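Omega-class glutathione S-transferase (Bombyx mori, PDB 3WD6) binds glutathione and, as an Omega-class member of its superfamily, probably catalyses glutathione transfer and glutathione-dependent reduction of dehydroascorbate. Local coordinates at residues 17-22 with 62-67; 118-123 with 175-180; 185-190 with 223-228. All blocks are in the same frame, centred on the assembly; numbering follows the deposited sequence.

Contact 1 of 3, residues 17-22 with 62-67. With GSH (glutathione), chain J.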
loop_
_atom_site.group_PDB
_atom_site.type_symbol
_atom_site.label_atom_id
_atom_site.label_comp_id
_atom_site.label_asym_id
_atom_site.label_seq_id
_atom_site.Cartn_x
_atom_site.Cartn_y
_atom_site.Cartn_z
ATOM N N LEU A 17 14.080 12.369 2.114
ATOM C CA LEU A 17 15.459 12.740 1.826
ATOM C C LEU A 17 15.655 12.906 0.325
ATOM O O LEU A 17 15.082 12.150 -0.469
ATOM C CB LEU A 17 16.428 11.697 2.399
ATOM C CG LEU A 17 16.253 11.433 3.897
ATOM C CD1 LEU A 17 17.326 10.482 4.407
ATOM C CD2 LEU A 17 16.259 12.738 4.701
ATOM N N ARG A 18 16.440 13.911 -0.061
ATOM C CA ARG A 18 16.687 14.215 -1.472
ATOM C C ARG A 18 18.173 14.095 -1.778
ATOM O O ARG A 18 18.991 13.974 -0.868
ATOM C CB ARG A 18 16.220 15.633 -1.796
ATOM C CG ARG A 18 14.852 15.992 -1.213
ATOM C CD ARG A 18 14.631 17.512 -1.158
ATOM N NE ARG A 18 14.889 18.159 -2.450
ATOM C CZ ARG A 18 14.284 19.272 -2.866
ATOM N NH1 ARG A 18 13.373 19.861 -2.088
ATOM N NH2 ARG A 18 14.578 19.790 -4.061
ATOM N N LYS A 19 18.516 14.130 -3.062
ATOM C CA LYS A 19 19.916 14.235 -3.480
ATOM C C LYS A 19 20.649 15.307 -2.653
ATOM O O LYS A 19 20.193 16.470 -2.572
ATOM C CB LYS A 19 20.008 14.552 -4.980
ATOM C CG LYS A 19 21.415 14.837 -5.472
ATOM C CD LYS A 19 21.665 14.244 -6.856
ATOM C CE LYS A 19 23.163 14.166 -7.134
ATOM N NZ LYS A 19 23.927 13.567 -5.985
ATOM N N GLY A 20 21.760 14.906 -2.023
ATOM C CA GLY A 20 22.512 15.797 -1.152
ATOM C C GLY A 20 22.253 15.529 0.322
ATOM O O GLY A 20 23.014 15.957 1.202
ATOM N N ASP A 21 21.163 14.828 0.602
ATOM C CA ASP A 21 20.876 14.414 1.960
ATOM C C ASP A 21 21.817 13.287 2.361
ATOM O O ASP A 21 22.158 12.431 1.540
ATOM C CB ASP A 21 19.417 13.981 2.081
ATOM C CG ASP A 21 18.464 15.166 2.191
ATOM O OD1 ASP A 21 18.839 16.181 2.831
ATOM O OD2 ASP A 21 17.340 15.080 1.649
ATOM N N PRO A 22 22.257 13.291 3.624
ATOM C CA PRO A 22 23.118 12.210 4.114
ATOM C C PRO A 22 22.310 10.923 4.385
ATOM O O PRO A 22 21.129 10.990 4.771
ATOM C CB PRO A 22 23.671 12.765 5.444
ATOM C CG PRO A 22 23.137 14.187 5.573
ATOM C CD PRO A 22 21.945 14.279 4.674
ATOM N N LEU A 62 11.072 11.155 -4.290
ATOM C CA LEU A 62 11.169 10.354 -5.512
ATOM C C LEU A 62 11.328 11.193 -6.772
ATOM O O LEU A 62 11.399 10.661 -7.880
ATOM C CB LEU A 62 9.921 9.489 -5.672
ATOM C CG LEU A 62 9.711 8.398 -4.640
ATOM C CD1 LEU A 62 8.452 7.632 -4.993
ATOM C CD2 LEU A 62 10.926 7.463 -4.586
ATOM N N ILE A 63 11.338 12.505 -6.600
ATOM C CA ILE A 63 11.489 13.424 -7.710
ATOM C C ILE A 63 12.966 13.747 -7.794
ATOM O O ILE A 63 13.556 13.776 -8.878
ATOM C CB ILE A 63 10.679 14.721 -7.471
ATOM C CG1 ILE A 63 9.174 14.437 -7.586
ATOM C CG2 ILE A 63 11.110 15.820 -8.451
ATOM C CD1 ILE A 63 8.754 13.968 -8.952
ATOM N N ASP A 64 13.550 13.959 -6.618
ATOM C CA ASP A 64 14.947 14.323 -6.468
ATOM C C ASP A 64 15.613 13.285 -5.551
ATOM O O ASP A 64 15.923 13.569 -4.373
ATOM C CB ASP A 64 15.038 15.733 -5.870
ATOM C CG ASP A 64 16.442 16.294 -5.899
ATOM O OD1 ASP A 64 17.253 15.843 -6.748
ATOM O OD2 ASP A 64 16.736 17.189 -5.067
ATOM N N LYS A 65 15.820 12.082 -6.100
ATOM C CA LYS A 65 16.263 10.925 -5.316
ATOM C C LYS A 65 17.641 11.117 -4.720
ATOM O O LYS A 65 18.534 11.684 -5.368
ATOM C CB LYS A 65 16.265 9.650 -6.164
ATOM C CG LYS A 65 14.882 9.119 -6.491
ATOM C CD LYS A 65 14.957 7.861 -7.361
ATOM C CE LYS A 65 13.598 7.585 -8.001
ATOM N NZ LYS A 65 13.631 6.457 -8.968
ATOM N N PRO A 66 17.824 10.642 -3.474
ATOM C CA PRO A 66 19.167 10.592 -2.890
ATOM C C PRO A 66 20.098 9.755 -3.768
ATOM O O PRO A 66 19.720 8.719 -4.348
ATOM C CB PRO A 66 18.942 9.905 -1.537
ATOM C CG PRO A 66 17.530 10.239 -1.183
ATOM C CD PRO A 66 16.788 10.220 -2.515
ATOM N N GLU A 67 21.327 10.238 -3.867
ATOM C CA GLU A 67 22.360 9.596 -4.650
ATOM C C GLU A 67 22.565 8.116 -4.247
ATOM O O GLU A 67 22.783 7.250 -5.117
ATOM C CB GLU A 67 23.650 10.417 -4.497
ATOM C CG GLU A 67 24.002 10.808 -3.023
ATOM C CD GLU A 67 23.316 12.093 -2.500
ATOM O OE1 GLU A 67 22.736 12.862 -3.311
ATOM O OE2 GLU A 67 23.381 12.339 -1.261
HETATM N N1 GSH J . 6.811 -3.500 -8.106
HETATM C CA1 GSH J . 7.296 -2.561 -7.087
HETATM C C1 GSH J . 6.870 -2.962 -5.679
HETATM O O11 GSH J . 7.571 -2.644 -4.650
HETATM O O12 GSH J . 5.805 -3.659 -5.535
HETATM C CB1 GSH J . 6.806 -1.165 -7.448
HETATM C CG1 GSH J . 6.956 -0.078 -6.433
HETATM C CD1 GSH J . 6.823 1.327 -6.964
HETATM O OE1 GSH J . 6.316 1.561 -8.056
HETATM N N2 GSH J . 7.298 2.430 -6.186
HETATM C CA2 GSH J . 7.163 3.769 -6.769
HETATM C C2 GSH J . 8.557 4.293 -7.043
HETATM O O2 GSH J . 9.430 4.116 -6.202
HETATM C CB2 GSH J . 6.484 4.674 -5.804
HETATM S SG2 GSH J . 4.739 4.565 -5.636
HETATM N N3 GSH J . 8.838 5.003 -8.273
HETATM C CA3 GSH J . 10.185 5.514 -8.530
HETATM C C3 GSH J . 10.272 6.703 -9.400
HETATM O O31 GSH J . 9.692 7.769 -9.058
HETATM O O32 GSH J . 10.932 6.647 -10.467
#
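K19 and P66 bring the two loops to within 3.8 Å, CA to CA, and beside them the backbone N of K19 donates to D64 O over 3.0 Å. Just before it, R18 CA sits 3.1 Å from that same D64 O in a CA-H...O contact, so one carbonyl takes up two neighbouring residues of the facing loop. D64 OD2 lies in the guanidinium plane of R18, at the edge, and takes a weak bond from R18 NE at 3.3 Å; the carboxylate plane stands 84° to the guanidinium, so this salt bridge uses one oxygen instead of a paired, coplanar grip. Residues 18-21 form a type II beta turn, closed by D21 N bonding to R18 O, and G20 has the positive phi that such a turn needs at its third position. E67 reaches this turn with a chain bent at chi2 (-85°). Its OE1 receives G20 N at 2.6 Å through the syn lone pair, and K19 NZ comes to the same oxygen at 3.0 Å from above the carboxylate plane. Two donors hold E67 OE1, and G20 N also makes a weak bond to E67 OE2, which restrains the carboxylate's rotation. The ring of P66 lies against L17: P66 CG is 4.0 Å from L17 CB. This is the thioredoxin-like N-terminal domain of a glutathione transferase, and the loop after strand 56-60 also serves its glutathione site. K65 turns away from residues 17-22 with an extended chain, and its NZ makes a weak 3.1 Å bond to the carboxylate oxygen O32 of glutathione while also donating to A76 O.

Contact 2 of 3, residues 118-123 with 175-180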
loop_
_atom_site.group_PDB
_atom_site.type_symbol
_atom_site.label_atom_id
_atom_site.label_comp_id
_atom_site.label_asym_id
_atom_site.label_seq_id
_atom_site.Cartn_x
_atom_site.Cartn_y
_atom_site.Cartn_z
ATOM N N LEU A 118 -4.481 -18.907 -3.390
ATOM C CA LEU A 118 -5.707 -18.117 -3.513
ATOM C C LEU A 118 -5.500 -16.681 -3.040
ATOM O O LEU A 118 -5.937 -15.731 -3.695
ATOM C CB LEU A 118 -6.832 -18.755 -2.710
ATOM C CG LEU A 118 -7.635 -19.856 -3.404
ATOM C CD1 LEU A 118 -6.824 -20.493 -4.532
ATOM C CD2 LEU A 118 -8.123 -20.898 -2.391
ATOM N N ASP A 119 -4.831 -16.510 -1.907
ATOM C CA ASP A 119 -4.519 -15.167 -1.454
ATOM C C ASP A 119 -3.716 -14.375 -2.477
ATOM O O ASP A 119 -4.034 -13.218 -2.736
ATOM C CB ASP A 119 -3.799 -15.204 -0.118
ATOM C CG ASP A 119 -4.756 -15.139 1.041
ATOM O OD1 ASP A 119 -5.969 -15.425 0.828
ATOM O OD2 ASP A 119 -4.300 -14.783 2.152
ATOM N N LYS A 120 -2.703 -14.991 -3.079
ATOM C CA LYS A 120 -1.869 -14.280 -4.051
ATOM C C LYS A 120 -2.675 -13.929 -5.306
ATOM O O LYS A 120 -2.511 -12.844 -5.885
ATOM C CB LYS A 120 -0.619 -15.095 -4.414
ATOM C CG LYS A 120 0.132 -15.659 -3.204
ATOM C CD LYS A 120 1.589 -15.973 -3.539
ATOM C CE LYS A 120 2.427 -16.033 -2.247
ATOM N NZ LYS A 120 3.902 -15.823 -2.452
ATOM N N ILE A 121 -3.558 -14.844 -5.711
ATOM C CA ILE A 121 -4.477 -14.586 -6.811
ATOM C C ILE A 121 -5.320 -13.351 -6.497
ATOM O O ILE A 121 -5.385 -12.393 -7.284
ATOM C CB ILE A 121 -5.362 -15.832 -7.092
ATOM C CG1 ILE A 121 -4.474 -16.929 -7.709
ATOM C CG2 ILE A 121 -6.557 -15.487 -7.999
ATOM C CD1 ILE A 121 -5.107 -18.322 -7.793
ATOM N N ILE A 122 -5.954 -13.355 -5.335
ATOM C CA ILE A 122 -6.709 -12.189 -4.917
ATOM C C ILE A 122 -5.902 -10.891 -5.068
ATOM O O ILE A 122 -6.383 -9.931 -5.665
ATOM C CB ILE A 122 -7.218 -12.362 -3.494
ATOM C CG1 ILE A 122 -8.361 -13.388 -3.509
ATOM C CG2 ILE A 122 -7.683 -11.009 -2.927
ATOM C CD1 ILE A 122 -8.659 -14.006 -2.147
ATOM N N VAL A 123 -4.676 -10.864 -4.546
ATOM C CA VAL A 123 -3.838 -9.677 -4.689
ATOM C C VAL A 123 -3.668 -9.265 -6.153
ATOM O O VAL A 123 -3.778 -8.078 -6.469
ATOM C CB VAL A 123 -2.438 -9.880 -4.093
ATOM C CG1 VAL A 123 -1.552 -8.687 -4.453
ATOM C CG2 VAL A 123 -2.526 -10.079 -2.599
ATOM N N PRO A 175 -7.423 -9.194 9.481
ATOM C CA PRO A 175 -6.900 -9.030 8.112
ATOM C C PRO A 175 -5.566 -9.764 7.950
ATOM O O PRO A 175 -4.762 -9.824 8.886
ATOM C CB PRO A 175 -6.644 -7.515 7.990
ATOM C CG PRO A 175 -7.196 -6.882 9.257
ATOM C CD PRO A 175 -7.239 -7.980 10.297
ATOM N N GLY A 176 -5.337 -10.322 6.770
ATOM C CA GLY A 176 -4.094 -11.002 6.489
ATOM C C GLY A 176 -3.442 -10.455 5.229
ATOM O O GLY A 176 -3.653 -9.284 4.865
ATOM N N TYR A 177 -2.673 -11.307 4.553
ATOM C CA TYR A 177 -1.843 -10.883 3.433
ATOM C C TYR A 177 -2.706 -10.301 2.324
ATOM O O TYR A 177 -2.437 -9.207 1.822
ATOM C CB TYR A 177 -1.074 -12.091 2.929
ATOM C CG TYR A 177 -0.256 -11.905 1.679
ATOM C CD1 TYR A 177 -0.833 -12.051 0.416
ATOM C CD2 TYR A 177 1.112 -11.657 1.751
ATOM C CE1 TYR A 177 -0.067 -11.943 -0.747
ATOM C CE2 TYR A 177 1.887 -11.543 0.594
ATOM C CZ TYR A 177 1.294 -11.689 -0.653
ATOM O OH TYR A 177 2.063 -11.562 -1.809
ATOM N N ALA A 178 -3.743 -11.050 1.957
ATOM C CA ALA A 178 -4.642 -10.655 0.888
ATOM C C ALA A 178 -5.264 -9.293 1.228
ATOM O O ALA A 178 -5.264 -8.367 0.400
ATOM C CB ALA A 178 -5.713 -11.716 0.691
ATOM N N ASP A 179 -5.770 -9.162 2.450
ATOM C CA ASP A 179 -6.338 -7.892 2.865
ATOM C C ASP A 179 -5.299 -6.780 2.817
ATOM O O ASP A 179 -5.503 -5.762 2.157
ATOM C CB ASP A 179 -6.920 -7.989 4.268
ATOM C CG ASP A 179 -7.941 -9.105 4.400
ATOM O OD1 ASP A 179 -9.108 -8.913 3.953
ATOM O OD2 ASP A 179 -7.569 -10.168 4.972
ATOM N N TYR A 180 -4.185 -6.968 3.513
ATOM C CA TYR A 180 -3.200 -5.897 3.627
ATOM C C TYR A 180 -2.586 -5.526 2.290
ATOM O O TYR A 180 -2.266 -4.350 2.063
ATOM C CB TYR A 180 -2.090 -6.256 4.612
ATOM C CG TYR A 180 -2.528 -6.187 6.063
ATOM C CD1 TYR A 180 -3.299 -5.112 6.532
ATOM C CD2 TYR A 180 -2.200 -7.208 6.959
ATOM C CE1 TYR A 180 -3.715 -5.047 7.864
ATOM C CE2 TYR A 180 -2.613 -7.156 8.288
ATOM C CZ TYR A 180 -3.369 -6.069 8.740
ATOM O OH TYR A 180 -3.755 -6.002 10.061
#
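A178 CB lies against the carboxylate of D119, 3.6 Å from D119 CG and nearly as close to both oxygens. The backbones can come this near because alanine is small: the CA atoms of D119 and A178 are 5.1 Å apart. I122, one turn along from D119, adds its CG2 branch to the same methyl at 4.2 Å, so A178 CB fits beside two residues of helix 113-125. The larger partner is Y177. Its CG is anti to the backbone N (chi1 174°), which lays the ring beside K120 and V123. V123 crosses the tyrosine at about a right angle and brings CG2 to within 3.6 Å of Y177 CE1, meeting the ring obliquely. The Y177 side chain also packs on L93 and V96 of helix 92-102, which places it where the glutathione transferase N-terminal domain meets its all-helical C-terminal domain. The helix that begins at Y177 has G176 as its N-cap residue, and D179 reaches back so that its OD2 accepts G176 N at 2.9 Å, almost straight at 170°. D179, at N3, makes the half of a capping box in which the N3 side chain accepts the N-cap amide; G176 has no side chain to return it. D179 OD2 also accepts from D171 N, and D171 OD2 in turn receives A178 N, tying the preceding loop to the helix start. No hydrogen bond joins the two segments; they meet through methyl groups, ring carbons and the flank of a carboxylate. K120 NZ forms a salt bridge with E97. R165 of helix 145-165, paired with D119 OD1, probably offsets the charge of D119, whose OD2 also lies near D171 OD1, and the interface with A178 is left to van der Waals packing.

Contact 3 of 3, residues 185-190 with 223-228. With EDO (1,2-ethanediol), chain H.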
loop_
_atom_site.group_PDB
_atom_site.type_symbol
_atom_site.label_atom_id
_atom_site.label_comp_id
_atom_site.label_asym_id
_atom_site.label_seq_id
_atom_site.Cartn_x
_atom_site.Cartn_y
_atom_site.Cartn_z
ATOM N N TRP A 185 -4.997 0.465 -2.082
ATOM C CA TRP A 185 -5.812 0.994 -3.168
ATOM C C TRP A 185 -7.215 1.285 -2.692
ATOM O O TRP A 185 -7.801 2.289 -3.094
ATOM C CB TRP A 185 -5.727 0.132 -4.421
ATOM C CG TRP A 185 -4.362 0.307 -4.967
ATOM C CD1 TRP A 185 -3.939 1.296 -5.822
ATOM C CD2 TRP A 185 -3.186 -0.446 -4.612
ATOM N NE1 TRP A 185 -2.587 1.172 -6.049
ATOM C CE2 TRP A 185 -2.099 0.115 -5.326
ATOM C CE3 TRP A 185 -2.953 -1.551 -3.783
ATOM C CZ2 TRP A 185 -0.800 -0.387 -5.231
ATOM C CZ3 TRP A 185 -1.660 -2.056 -3.691
ATOM C CH2 TRP A 185 -0.598 -1.472 -4.414
ATOM N N PHE A 186 -7.735 0.451 -1.795
ATOM C CA PHE A 186 -8.993 0.794 -1.150
ATOM C C PHE A 186 -8.894 2.095 -0.333
ATOM O O PHE A 186 -9.861 2.886 -0.303
ATOM C CB PHE A 186 -9.509 -0.367 -0.305
ATOM C CG PHE A 186 -9.976 -1.535 -1.129
ATOM C CD1 PHE A 186 -10.668 -1.325 -2.334
ATOM C CD2 PHE A 186 -9.709 -2.839 -0.724
ATOM C CE1 PHE A 186 -11.094 -2.408 -3.117
ATOM C CE2 PHE A 186 -10.143 -3.928 -1.489
ATOM C CZ PHE A 186 -10.834 -3.709 -2.689
ATOM N N GLU A 187 -7.754 2.322 0.329
ATOM C CA GLU A 187 -7.588 3.542 1.104
ATOM C C GLU A 187 -7.731 4.728 0.162
ATOM O O GLU A 187 -8.352 5.746 0.505
ATOM C CB GLU A 187 -6.225 3.592 1.828
ATOM C CG GLU A 187 -6.085 4.820 2.751
ATOM C CD GLU A 187 -4.885 4.776 3.710
ATOM O OE1 GLU A 187 -4.275 5.846 3.967
ATOM O OE2 GLU A 187 -4.554 3.684 4.237
ATOM N N ARG A 188 -7.170 4.578 -1.037
ATOM C CA ARG A 188 -7.160 5.644 -2.040
ATOM C C ARG A 188 -8.515 5.792 -2.736
ATOM O O ARG A 188 -8.930 6.906 -3.065
ATOM C CB ARG A 188 -6.021 5.420 -3.053
ATOM C CG ARG A 188 -4.654 5.952 -2.572
ATOM C CD ARG A 188 -3.500 4.990 -2.839
ATOM N NE ARG A 188 -2.240 5.466 -2.252
ATOM C CZ ARG A 188 -1.791 5.114 -1.046
ATOM N NH1 ARG A 188 -2.487 4.274 -0.295
ATOM N NH2 ARG A 188 -0.642 5.590 -0.594
ATOM N N LEU A 189 -9.218 4.678 -2.930
ATOM C CA LEU A 189 -10.527 4.703 -3.584
ATOM C C LEU A 189 -11.427 5.722 -2.866
ATOM O O LEU A 189 -12.208 6.438 -3.504
ATOM C CB LEU A 189 -11.158 3.290 -3.588
ATOM C CG LEU A 189 -12.520 2.984 -4.241
ATOM C CD1 LEU A 189 -12.712 1.478 -4.446
ATOM C CD2 LEU A 189 -13.702 3.565 -3.452
ATOM N N ARG A 190 -11.283 5.783 -1.541
ATOM C CA ARG A 190 -12.045 6.707 -0.707
ATOM C C ARG A 190 -11.913 8.180 -1.164
ATOM O O ARG A 190 -12.886 8.943 -1.116
ATOM C CB ARG A 190 -11.645 6.537 0.766
ATOM C CG ARG A 190 -12.316 5.350 1.455
ATOM C CD ARG A 190 -11.514 4.815 2.659
ATOM N NE ARG A 190 -11.433 5.710 3.815
ATOM C CZ ARG A 190 -10.352 6.431 4.139
ATOM N NH1 ARG A 190 -9.261 6.384 3.380
ATOM N NH2 ARG A 190 -10.352 7.198 5.225
ATOM N N GLN A 223 -3.303 3.458 12.231
ATOM C CA GLN A 223 -2.204 4.260 12.747
ATOM C C GLN A 223 -1.412 4.892 11.600
ATOM O O GLN A 223 -0.637 5.825 11.824
ATOM C CB GLN A 223 -1.284 3.379 13.592
ATOM C CG GLN A 223 -0.617 2.316 12.755
ATOM C CD GLN A 223 0.287 1.408 13.564
ATOM O OE1 GLN A 223 1.487 1.689 13.718
ATOM N NE2 GLN A 223 -0.278 0.297 14.082
ATOM N N TYR A 224 -1.608 4.388 10.380
ATOM C CA TYR A 224 -0.894 4.896 9.207
ATOM C C TYR A 224 -1.813 5.662 8.235
ATOM O O TYR A 224 -1.356 6.140 7.200
ATOM C CB TYR A 224 -0.185 3.738 8.461
ATOM C CG TYR A 224 0.845 4.154 7.417
ATOM C CD1 TYR A 224 1.966 4.900 7.777
ATOM C CD2 TYR A 224 0.717 3.768 6.075
ATOM C CE1 TYR A 224 2.942 5.280 6.822
ATOM C CE2 TYR A 224 1.698 4.137 5.102
ATOM C CZ TYR A 224 2.803 4.899 5.499
ATOM O OH TYR A 224 3.770 5.292 4.588
ATOM N N LEU A 225 -3.105 5.749 8.543
ATOM C CA LEU A 225 -4.051 6.448 7.657
ATOM C C LEU A 225 -3.574 7.853 7.264
ATOM O O LEU A 225 -3.014 8.594 8.089
ATOM C CB LEU A 225 -5.416 6.590 8.322
ATOM C CG LEU A 225 -6.298 5.348 8.258
ATOM C CD1 LEU A 225 -7.641 5.642 8.979
ATOM C CD2 LEU A 225 -6.513 4.906 6.791
ATOM N N ILE A 226 -3.802 8.214 6.007
ATOM C CA ILE A 226 -3.608 9.583 5.574
ATOM C C ILE A 226 -4.961 10.313 5.650
ATOM O O ILE A 226 -5.927 9.896 4.984
ATOM C CB ILE A 226 -3.070 9.602 4.144
ATOM C CG1 ILE A 226 -1.753 8.814 4.099
ATOM C CG2 ILE A 226 -2.900 11.046 3.623
ATOM C CD1 ILE A 226 -1.160 8.653 2.696
ATOM N N PRO A 227 -5.051 11.393 6.465
ATOM C CA PRO A 227 -6.327 12.136 6.490
ATOM C C PRO A 227 -6.755 12.496 5.056
ATOM O O PRO A 227 -5.917 12.971 4.262
ATOM C CB PRO A 227 -5.988 13.401 7.288
ATOM C CG PRO A 227 -4.824 13.010 8.148
ATOM C CD PRO A 227 -4.017 12.044 7.295
ATOM N N LEU A 228 -8.022 12.253 4.715
ATOM C CA LEU A 228 -8.458 12.331 3.315
ATOM C C LEU A 228 -8.262 13.695 2.630
ATOM O O LEU A 228 -8.013 13.758 1.413
ATOM C CB LEU A 228 -9.906 11.848 3.175
ATOM C CG LEU A 228 -10.021 10.323 3.113
ATOM C CD1 LEU A 228 -11.463 9.867 3.228
ATOM C CD2 LEU A 228 -9.378 9.797 1.823
HETATM C C1 EDO H . 4.348 -1.607 15.117
HETATM O O1 EDO H . 5.186 -2.518 14.364
HETATM C C2 EDO H . 4.752 -0.148 14.855
HETATM O O2 EDO H . 3.612 0.731 14.900
HETATM O O HOH W 1 -1.477 5.437 4.410
HETATM O O HOH W 2 -8.443 8.632 6.419
#
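With chi1 at -175° and the rest of its chain extended, E187 stretches from helix 177-189 to the loop at L225 and I226. This joins a central helix of the glutathione transferase C-terminal domain to the loop leading into helix 228-240, whose N-cap residue is P227. E187 OE1 accepts I226 N at 3.2 Å and 165°, on the syn side but 32° out of the carboxylate plane. A water bonded to OE1 also lies within hydrogen-bonding distance of Y224 O. The other oxygen, OE2, takes Q42 NE2 and W183 NE1, so both oxygens of this buried acid have donors; L225 CD2 packs 3.4 Å from E187 OE2. R190, three residues after E187, bends at chi3 and folds its guanidinium back, and R190 NH1 bonds to E187 O at 3.1 Å on a carbonyl lone pair. L228 crosses R190 at about a right angle and lays CD1 over one guanidinium face, offset toward the rim, 3.5 Å from R190 NH2. At the edge of that plane a second water accepts from R190 NH2 at 2.7 Å and donates to I226 O at 3.2 Å.

In the fold
Contact 1 is a surface contact of two loops in the thioredoxin-like domain, whereas contact 2 is buried among helices and contact 3 is partly buried; contacts 1 and 2 lie on opposite sides of the chain's centre, their own centres about 33 Å apart. Contacts 2 and 3 share helix 177-189, the first at its start and the second two turns or so further along, with nearest atoms about 6 Å apart. Chemistry follows place. Salt bridges and amide-to-oxygen bonds hold the surface contact; van der Waals packing without cross-segment hydrogen bonds holds the core one, and in contact 3 a buried carboxylate and waters join helix to loop. Only contact 1 includes residues of the glutathione pocket.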